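PDB 3RF2: small ribosomal subunit protein uS8 from Aquifex aeolicus, which probably binds directly to the central domain of 16S rRNA as a primary binding protein and helps coordinate assembly of the platform of the 30S subunit. Local coordinates for residues Met130-Arg135 with Glu153-Arg158; Val123-Arg128 with Gly161-Phe166; Gly44-Trp49 with Ile94-Lys99. One frame throughout, in Å; residues are numbered along the deposited sequence.

Contact 1 of 3, residues Met130-Arg135 with Glu153-Arg158; sequences MPYVKR and EARRMR
A cation-pi stack between R155, on the last turn of helix 151-156, and Y132, in the loop that leads to strand 139-144, carries this contact and illustrates how one arginine can join a helix to an irregular stretch of chain. The guanidinium lies flat over a face of the Y132 ring, the two planes only 13° apart, with R155 CZ 3.3 Å from the ring centroid. The tyrosine meets it with CG anti to its own carbonyl carbon (chi1 -74°), which brings the ring back toward the helix. M130 CG lies over the opposite face, near the NE end and 3.9 Å from R155 NE, so both faces have a neighbour, the ring covering the centre and the methionine one end. In its own plane, R155 NH2 donates to M130 O at 3.2 Å, approaching from above the carbonyl plane, and R155 NE adds a weak bond to the same oxygen. A salt bridge from R155 NH2 to D151, one turn earlier, further limits rotation of the guanidinium and would be expected to balance its charge. Deeper in, the bent chain of M130 brings CE to 3.8 Å from A154 CB. The helix ends before M157, closed by a Schellman motif whose C-prime residue is R158, at positive phi. M130 and A154 both rest on V142 of strand 139-144, while V133 reaches A140 of the same strand.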
# COMPACT_ATOMS: atom_id res chain seq x y z
N MET A 130 3.43 9.45 20.34
CA MET A 130 3.12 9.19 18.94
C MET A 130 4.10 9.98 18.08
O MET A 130 4.11 11.20 18.11
CB MET A 130 1.67 9.58 18.66
CG MET A 130 1.24 9.48 17.21
SD MET A 130 0.94 7.77 16.73
CE MET A 130 0.10 7.18 18.18
N PRO A 131 4.91 9.28 17.29
CA PRO A 131 6.03 9.89 16.56
C PRO A 131 5.57 10.73 15.37
O PRO A 131 4.52 10.44 14.78
CB PRO A 131 6.82 8.68 16.05
CG PRO A 131 5.77 7.62 15.87
CD PRO A 131 4.75 7.85 16.96
N TYR A 132 6.36 11.75 15.04
CA TYR A 132 6.21 12.50 13.81
C TYR A 132 7.22 11.94 12.82
O TYR A 132 8.27 11.40 13.21
CB TYR A 132 6.49 13.99 14.03
CG TYR A 132 5.39 14.73 14.77
CD1 TYR A 132 4.52 15.55 14.09
CD2 TYR A 132 5.23 14.58 16.13
CE1 TYR A 132 3.51 16.22 14.75
CE2 TYR A 132 4.22 15.26 16.80
CZ TYR A 132 3.37 16.08 16.10
OH TYR A 132 2.36 16.76 16.75
N VAL A 133 6.91 12.10 11.53
CA VAL A 133 7.79 11.66 10.46
C VAL A 133 8.22 12.86 9.60
O VAL A 133 7.38 13.66 9.20
CB VAL A 133 7.06 10.61 9.61
CG1 VAL A 133 7.95 10.12 8.48
CG2 VAL A 133 6.64 9.45 10.49
N LYS A 134 9.52 12.99 9.35
CA LYS A 134 10.06 14.14 8.59
C LYS A 134 9.48 15.48 9.05
O LYS A 134 8.91 16.23 8.25
CB LYS A 134 9.80 13.99 7.08
CG LYS A 134 10.41 12.77 6.43
CD LYS A 134 11.91 12.85 6.37
CE LYS A 134 12.50 11.46 6.11
NZ LYS A 134 13.97 11.41 6.28
N ARG A 135 9.58 15.76 10.34
CA ARG A 135 9.10 17.02 10.91
C ARG A 135 7.59 17.22 10.77
O ARG A 135 7.10 18.34 10.88
CB ARG A 135 9.84 18.21 10.29
CG ARG A 135 11.35 18.11 10.41
CD ARG A 135 11.96 19.51 10.41
NE ARG A 135 13.42 19.48 10.45
CZ ARG A 135 14.21 19.87 9.46
NH1 ARG A 135 13.69 20.32 8.32
NH2 ARG A 135 15.53 19.81 9.59
N GLU A 153 -3.97 11.69 12.83
CA GLU A 153 -5.31 11.32 13.28
C GLU A 153 -5.28 10.62 14.63
O GLU A 153 -6.11 10.89 15.49
CB GLU A 153 -6.03 10.48 12.22
CG GLU A 153 -6.30 11.26 10.95
CD GLU A 153 -6.73 10.39 9.78
OE1 GLU A 153 -6.28 9.22 9.69
OE2 GLU A 153 -7.52 10.90 8.94
N ALA A 154 -4.31 9.73 14.82
CA ALA A 154 -4.17 9.06 16.12
C ALA A 154 -4.05 10.11 17.22
O ALA A 154 -4.71 10.01 18.25
CB ALA A 154 -2.96 8.13 16.12
N ARG A 155 -3.22 11.13 17.00
CA ARG A 155 -3.07 12.20 17.98
C ARG A 155 -4.40 12.90 18.22
O ARG A 155 -4.82 13.08 19.37
CB ARG A 155 -2.00 13.22 17.56
CG ARG A 155 -0.58 12.85 17.99
CD ARG A 155 0.42 13.92 17.58
NE ARG A 155 1.63 13.31 17.05
CZ ARG A 155 1.90 13.18 15.75
NH1 ARG A 155 1.06 13.64 14.84
NH2 ARG A 155 3.03 12.59 15.38
N ARG A 156 -5.06 13.30 17.14
CA ARG A 156 -6.33 14.01 17.25
C ARG A 156 -7.32 13.19 18.05
O ARG A 156 -8.07 13.72 18.86
CB ARG A 156 -6.89 14.32 15.86
CG ARG A 156 -8.18 15.14 15.89
CD ARG A 156 -8.76 15.37 14.49
NE ARG A 156 -9.61 14.27 14.04
CZ ARG A 156 -9.31 13.44 13.05
NH1 ARG A 156 -8.17 13.59 12.38
NH2 ARG A 156 -10.15 12.47 12.71
N MET A 157 -7.30 11.88 17.82
CA MET A 157 -8.21 10.97 18.51
C MET A 157 -7.68 10.54 19.88
O MET A 157 -8.27 9.69 20.55
CB MET A 157 -8.47 9.74 17.64
CG MET A 157 -9.23 10.05 16.36
SD MET A 157 -9.81 8.56 15.50
CE MET A 157 -10.65 7.69 16.82
N ARG A 158 -6.57 11.14 20.30
CA ARG A 158 -5.96 10.79 21.57
C ARG A 158 -5.80 9.27 21.70
O ARG A 158 -6.28 8.66 22.65
CB ARG A 158 -6.79 11.33 22.74
CG ARG A 158 -6.41 12.74 23.17
CD ARG A 158 -7.62 13.66 23.17
NE ARG A 158 -8.78 13.04 23.81
CZ ARG A 158 -10.04 13.24 23.45
NH1 ARG A 158 -10.32 14.06 22.43
NH2 ARG A 158 -11.02 12.63 24.09

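Contact 2 of 3, residues Val123-Arg128 with Gly161-Phe166. With SO4 (sulfate ion), chain C.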
# COMPACT_ATOMS: atom_id res chain seq x y z
N VAL A 123 6.95 -2.36 17.43
CA VAL A 123 7.01 -0.95 17.77
C VAL A 123 5.61 -0.40 18.02
O VAL A 123 4.85 -0.16 17.09
CB VAL A 123 7.67 -0.11 16.66
CG1 VAL A 123 7.56 1.37 16.98
CG2 VAL A 123 9.12 -0.51 16.48
N TYR A 124 5.28 -0.20 19.29
CA TYR A 124 4.01 0.40 19.66
C TYR A 124 4.28 1.80 20.17
O TYR A 124 5.31 2.03 20.80
CB TYR A 124 3.35 -0.44 20.76
CG TYR A 124 2.95 -1.81 20.30
CD1 TYR A 124 1.66 -2.07 19.86
CD2 TYR A 124 3.87 -2.84 20.30
CE1 TYR A 124 1.30 -3.33 19.43
CE2 TYR A 124 3.52 -4.11 19.88
CZ TYR A 124 2.24 -4.35 19.44
OH TYR A 124 1.91 -5.62 19.02
N ALA A 125 3.37 2.73 19.88
CA ALA A 125 3.49 4.10 20.38
C ALA A 125 2.31 4.38 21.28
O ALA A 125 1.20 3.97 20.98
CB ALA A 125 3.52 5.08 19.25
N GLY A 126 2.55 5.08 22.38
CA GLY A 126 1.47 5.43 23.29
C GLY A 126 0.83 6.75 22.90
O GLY A 126 1.29 7.45 22.00
N VAL A 127 -0.25 7.10 23.59
CA VAL A 127 -0.90 8.37 23.35
C VAL A 127 0.09 9.52 23.37
O VAL A 127 0.06 10.40 22.52
CB VAL A 127 -1.97 8.62 24.41
CG1 VAL A 127 -2.61 9.97 24.20
CG2 VAL A 127 -3.01 7.52 24.37
N ARG A 128 0.99 9.52 24.35
CA ARG A 128 1.89 10.64 24.56
C ARG A 128 3.15 10.54 23.72
O ARG A 128 3.88 11.52 23.56
CB ARG A 128 2.27 10.74 26.05
CG ARG A 128 1.11 11.13 26.96
CD ARG A 128 1.51 11.04 28.42
NE ARG A 128 2.05 9.72 28.73
CZ ARG A 128 2.67 9.40 29.86
NH1 ARG A 128 2.85 10.30 30.82
NH2 ARG A 128 3.12 8.17 30.02
N GLY A 161 -1.06 3.04 19.43
CA GLY A 161 -1.17 1.93 18.52
C GLY A 161 0.15 1.42 18.00
O GLY A 161 1.21 1.95 18.33
N GLU A 162 0.08 0.38 17.18
CA GLU A 162 1.27 -0.19 16.58
C GLU A 162 1.71 0.65 15.39
O GLU A 162 0.90 1.01 14.54
CB GLU A 162 1.02 -1.63 16.16
CG GLU A 162 2.25 -2.35 15.64
CD GLU A 162 1.96 -3.79 15.26
OE1 GLU A 162 0.77 -4.11 15.04
OE2 GLU A 162 2.93 -4.59 15.17
N VAL A 163 3.00 0.96 15.33
CA VAL A 163 3.51 1.77 14.24
C VAL A 163 3.91 0.86 13.10
O VAL A 163 4.97 0.23 13.13
CB VAL A 163 4.72 2.61 14.64
CG1 VAL A 163 5.11 3.54 13.49
CG2 VAL A 163 4.44 3.39 15.93
N ILE A 164 3.06 0.81 12.08
CA ILE A 164 3.30 -0.07 10.95
C ILE A 164 4.36 0.45 10.01
O ILE A 164 5.15 -0.34 9.48
CB ILE A 164 1.99 -0.34 10.16
CG1 ILE A 164 0.94 -0.96 11.06
CG2 ILE A 164 2.27 -1.26 8.98
CD1 ILE A 164 -0.38 -1.19 10.36
N ALA A 165 4.39 1.77 9.78
CA ALA A 165 5.25 2.29 8.72
C ALA A 165 5.48 3.80 8.80
O ALA A 165 4.65 4.54 9.33
CB ALA A 165 4.64 1.93 7.35
N PHE A 166 6.59 4.25 8.22
CA PHE A 166 6.83 5.66 7.94
C PHE A 166 6.72 5.87 6.44
O PHE A 166 7.22 5.08 5.66
CB PHE A 166 8.24 6.06 8.37
CG PHE A 166 8.39 6.30 9.85
CD1 PHE A 166 7.41 5.88 10.74
CD2 PHE A 166 9.49 6.99 10.34
CE1 PHE A 166 7.54 6.13 12.10
CE2 PHE A 166 9.63 7.23 11.70
CZ PHE A 166 8.65 6.79 12.58
S SO4 C . 2.62 6.42 26.52
O1 SO4 C . 1.67 7.50 26.80
O2 SO4 C . 1.96 5.12 26.55
O3 SO4 C . 3.72 6.42 27.49
O4 SO4 C . 3.21 6.62 25.20
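V123 and A125 meet V163 on the close-packed side of this strand pair: V163 CG2 lies 3.8 Å from A125 CB and 3.9 Å from V123 CG1. With V163 CG2 anti to its carbonyl carbon and CG1 anti to the backbone N (chi1 -174°), it is CG2 that bears on both neighbours. Three backbone bonds fix the register. V163 N donates to V123 O at 2.8 Å, while A125 and G161 exchange two bonds as an antiparallel hydrogen-bonded pair; the one from A125 N to G161 O is almost straight at 177°. Strand 124-125 is thus a short edge addition to the curled antiparallel sheet in which strand 161-167 is the shared member, pairing also with 113-115 and 139-144. Further along that strand, I164 and A165 form a classic beta bulge opposite I141. On the other face, turned to solvent, the exposed Y124 and E162 make a non-hydrogen-bonded pair. There E162 CB comes within 3.7 Å of Y124 CE1, E162 CG sits over the rim of the ring, and the carboxylate plane is turned only 9° from the ring plane; its OE2 is hydrogen-bonded to S117. After A125 the chain leaves the sheet, and the exposed R128 grips a sulfate, probably from the crystallisation liquor: NE reaches O1 at 3.0 Å, NH2 reaches O3 at 3.1 Å, and T129 adds a further hydrogen bond.

Contact 3 of 3, residues Gly44-Trp49 with Ile94-Lys99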
# COMPACT_ATOMS: atom_id res chain seq x y z
N GLY A 44 -2.78 10.99 -0.40
CA GLY A 44 -2.28 11.41 -1.69
C GLY A 44 -0.97 10.77 -2.10
O GLY A 44 -0.29 11.26 -3.00
N PHE A 45 -0.62 9.66 -1.46
CA PHE A 45 0.61 8.97 -1.75
C PHE A 45 0.45 7.99 -2.91
O PHE A 45 1.43 7.67 -3.58
CB PHE A 45 1.15 8.26 -0.51
CG PHE A 45 1.85 9.19 0.45
CD1 PHE A 45 3.09 9.72 0.14
CD2 PHE A 45 1.28 9.53 1.66
CE1 PHE A 45 3.74 10.56 1.01
CE2 PHE A 45 1.92 10.39 2.54
CZ PHE A 45 3.15 10.91 2.21
N ILE A 46 -0.77 7.50 -3.12
CA ILE A 46 -1.11 6.72 -4.31
C ILE A 46 -2.33 7.35 -4.96
O ILE A 46 -3.03 8.14 -4.34
CB ILE A 46 -1.45 5.23 -4.00
CG1 ILE A 46 -2.71 5.13 -3.14
CG2 ILE A 46 -0.26 4.53 -3.34
CD1 ILE A 46 -3.11 3.69 -2.74
N GLN A 47 -2.58 6.99 -6.21
CA GLN A 47 -3.71 7.53 -6.93
C GLN A 47 -5.02 6.82 -6.56
O GLN A 47 -6.06 7.46 -6.39
CB GLN A 47 -3.47 7.44 -8.45
CG GLN A 47 -4.57 8.04 -9.31
CD GLN A 47 -4.70 9.55 -9.13
OE1 GLN A 47 -3.70 10.25 -8.99
NE2 GLN A 47 -5.93 10.04 -9.10
N ASP A 48 -4.96 5.50 -6.44
CA ASP A 48 -6.16 4.72 -6.14
C ASP A 48 -5.73 3.27 -6.01
O ASP A 48 -4.56 2.94 -6.25
CB ASP A 48 -7.19 4.87 -7.25
CG ASP A 48 -8.65 4.73 -6.76
OD1 ASP A 48 -8.93 4.11 -5.70
OD2 ASP A 48 -9.54 5.24 -7.47
N TRP A 49 -6.66 2.42 -5.60
CA TRP A 49 -6.43 0.99 -5.57
C TRP A 49 -7.78 0.30 -5.74
O TRP A 49 -8.80 0.80 -5.27
CB TRP A 49 -5.78 0.56 -4.26
CG TRP A 49 -6.67 0.71 -3.07
CD1 TRP A 49 -6.82 1.82 -2.31
CD2 TRP A 49 -7.52 -0.30 -2.50
NE1 TRP A 49 -7.73 1.58 -1.30
CE2 TRP A 49 -8.17 0.28 -1.40
CE3 TRP A 49 -7.81 -1.63 -2.83
CZ2 TRP A 49 -9.08 -0.42 -0.61
CZ3 TRP A 49 -8.72 -2.33 -2.05
CH2 TRP A 49 -9.34 -1.72 -0.95
N ILE A 94 -5.20 -7.13 -5.42
CA ILE A 94 -5.40 -5.70 -5.38
C ILE A 94 -4.58 -5.03 -6.48
O ILE A 94 -3.41 -5.35 -6.68
CB ILE A 94 -5.05 -5.12 -4.04
CG1 ILE A 94 -6.14 -5.49 -3.02
CG2 ILE A 94 -4.94 -3.63 -4.14
CD1 ILE A 94 -5.76 -5.12 -1.59
N LYS A 95 -5.23 -4.14 -7.21
CA LYS A 95 -4.58 -3.36 -8.23
C LYS A 95 -4.30 -2.02 -7.58
O LYS A 95 -5.20 -1.37 -7.06
CB LYS A 95 -5.50 -3.18 -9.46
CG LYS A 95 -4.83 -2.48 -10.64
CD LYS A 95 -5.77 -2.34 -11.83
CE LYS A 95 -5.04 -1.77 -13.03
NZ LYS A 95 -5.92 -1.67 -14.25
N ILE A 96 -3.03 -1.62 -7.57
CA ILE A 96 -2.67 -0.32 -7.01
C ILE A 96 -2.27 0.65 -8.11
O ILE A 96 -1.39 0.34 -8.90
CB ILE A 96 -1.51 -0.43 -6.01
CG1 ILE A 96 -1.95 -1.22 -4.77
CG2 ILE A 96 -1.04 0.99 -5.64
CD1 ILE A 96 -0.81 -1.82 -3.97
N TYR A 97 -2.91 1.82 -8.15
CA TYR A 97 -2.57 2.85 -9.12
C TYR A 97 -1.61 3.86 -8.52
O TYR A 97 -1.92 4.50 -7.51
CB TYR A 97 -3.84 3.58 -9.59
CG TYR A 97 -4.79 2.71 -10.39
CD1 TYR A 97 -4.75 2.69 -11.78
CD2 TYR A 97 -5.74 1.92 -9.75
CE1 TYR A 97 -5.63 1.90 -12.52
CE2 TYR A 97 -6.61 1.14 -10.48
CZ TYR A 97 -6.55 1.13 -11.85
OH TYR A 97 -7.43 0.34 -12.56
N LEU A 98 -0.44 4.01 -9.13
CA LEU A 98 0.61 4.85 -8.55
C LEU A 98 0.44 6.30 -8.94
O LEU A 98 -0.08 6.61 -10.01
CB LEU A 98 1.99 4.36 -8.96
CG LEU A 98 2.32 2.92 -8.57
CD1 LEU A 98 3.53 2.43 -9.34
CD2 LEU A 98 2.56 2.82 -7.05
N LYS A 99 0.90 7.19 -8.07
CA LYS A 99 0.78 8.62 -8.30
C LYS A 99 2.15 9.22 -8.51
O LYS A 99 2.99 9.14 -7.63
CB LYS A 99 0.17 9.32 -7.09
CG LYS A 99 -0.00 10.83 -7.31
CD LYS A 99 -0.55 11.54 -6.07
CE LYS A 99 -2.06 11.31 -5.90
NZ LYS A 99 -2.84 11.77 -7.09
O HOH W 1 2.30 6.09 -5.61
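The Y97 ring receives D48 O at its edge, in plane, while the indole of W49, on the other face of the sheet, meets I94 obliquely, CE3 lying 3.7 Å from CG2 of the isoleucine. W49 CG lies between backbone N and carbonyl carbon (chi1 68°), placing the indole beside I94 and against L37 of helix 31-43. Y97 N donates to D48 O at 2.8 Å, and Y97 O accepts from Q47 N at 2.9 Å and, weakly, from D48 N. D48 OD1 accepts from the next backbone N, that of W49, and also forms a salt bridge with K41. At the far end K99, bent at chi3 and chi4, passes G44 O with its CD and gives NZ to Q47 OE1 at 2.6 Å, from above the amide plane. With an alanine here, Q47 OE1 is likely to lose this donor, and the glutamine amide to be freer to turn. A water bridges F45 O and K99 N close by. Q47 and D48 facing Y97 together constitute a classic beta bulge, set here where helix 31-43, closed at G44 by a Schellman motif, gives way to an outer strand of the three-stranded antiparallel sheet.

From the N terminus, contact 3 comes first: strand 46-51 returns to strand 93-98 after a long excursion through helices 54-69 and 77-85, much of it within the 59-93 insertion not found in other S8 sequences. It closes before the others open, and its centre lies 23 to 24 Å from theirs. Contact 2 then joins 123-128 to 161-166, and contact 1 is nested inside that loop, linking 130-135 to helix 151-156. The nested pair touch directly, with V133 against F166 and P131 against A125, packing the loop 130-135 on the C-terminal sheet. Contact 3 instead pairs two strands, the central one and an outer one, of the separate three-stranded sheet.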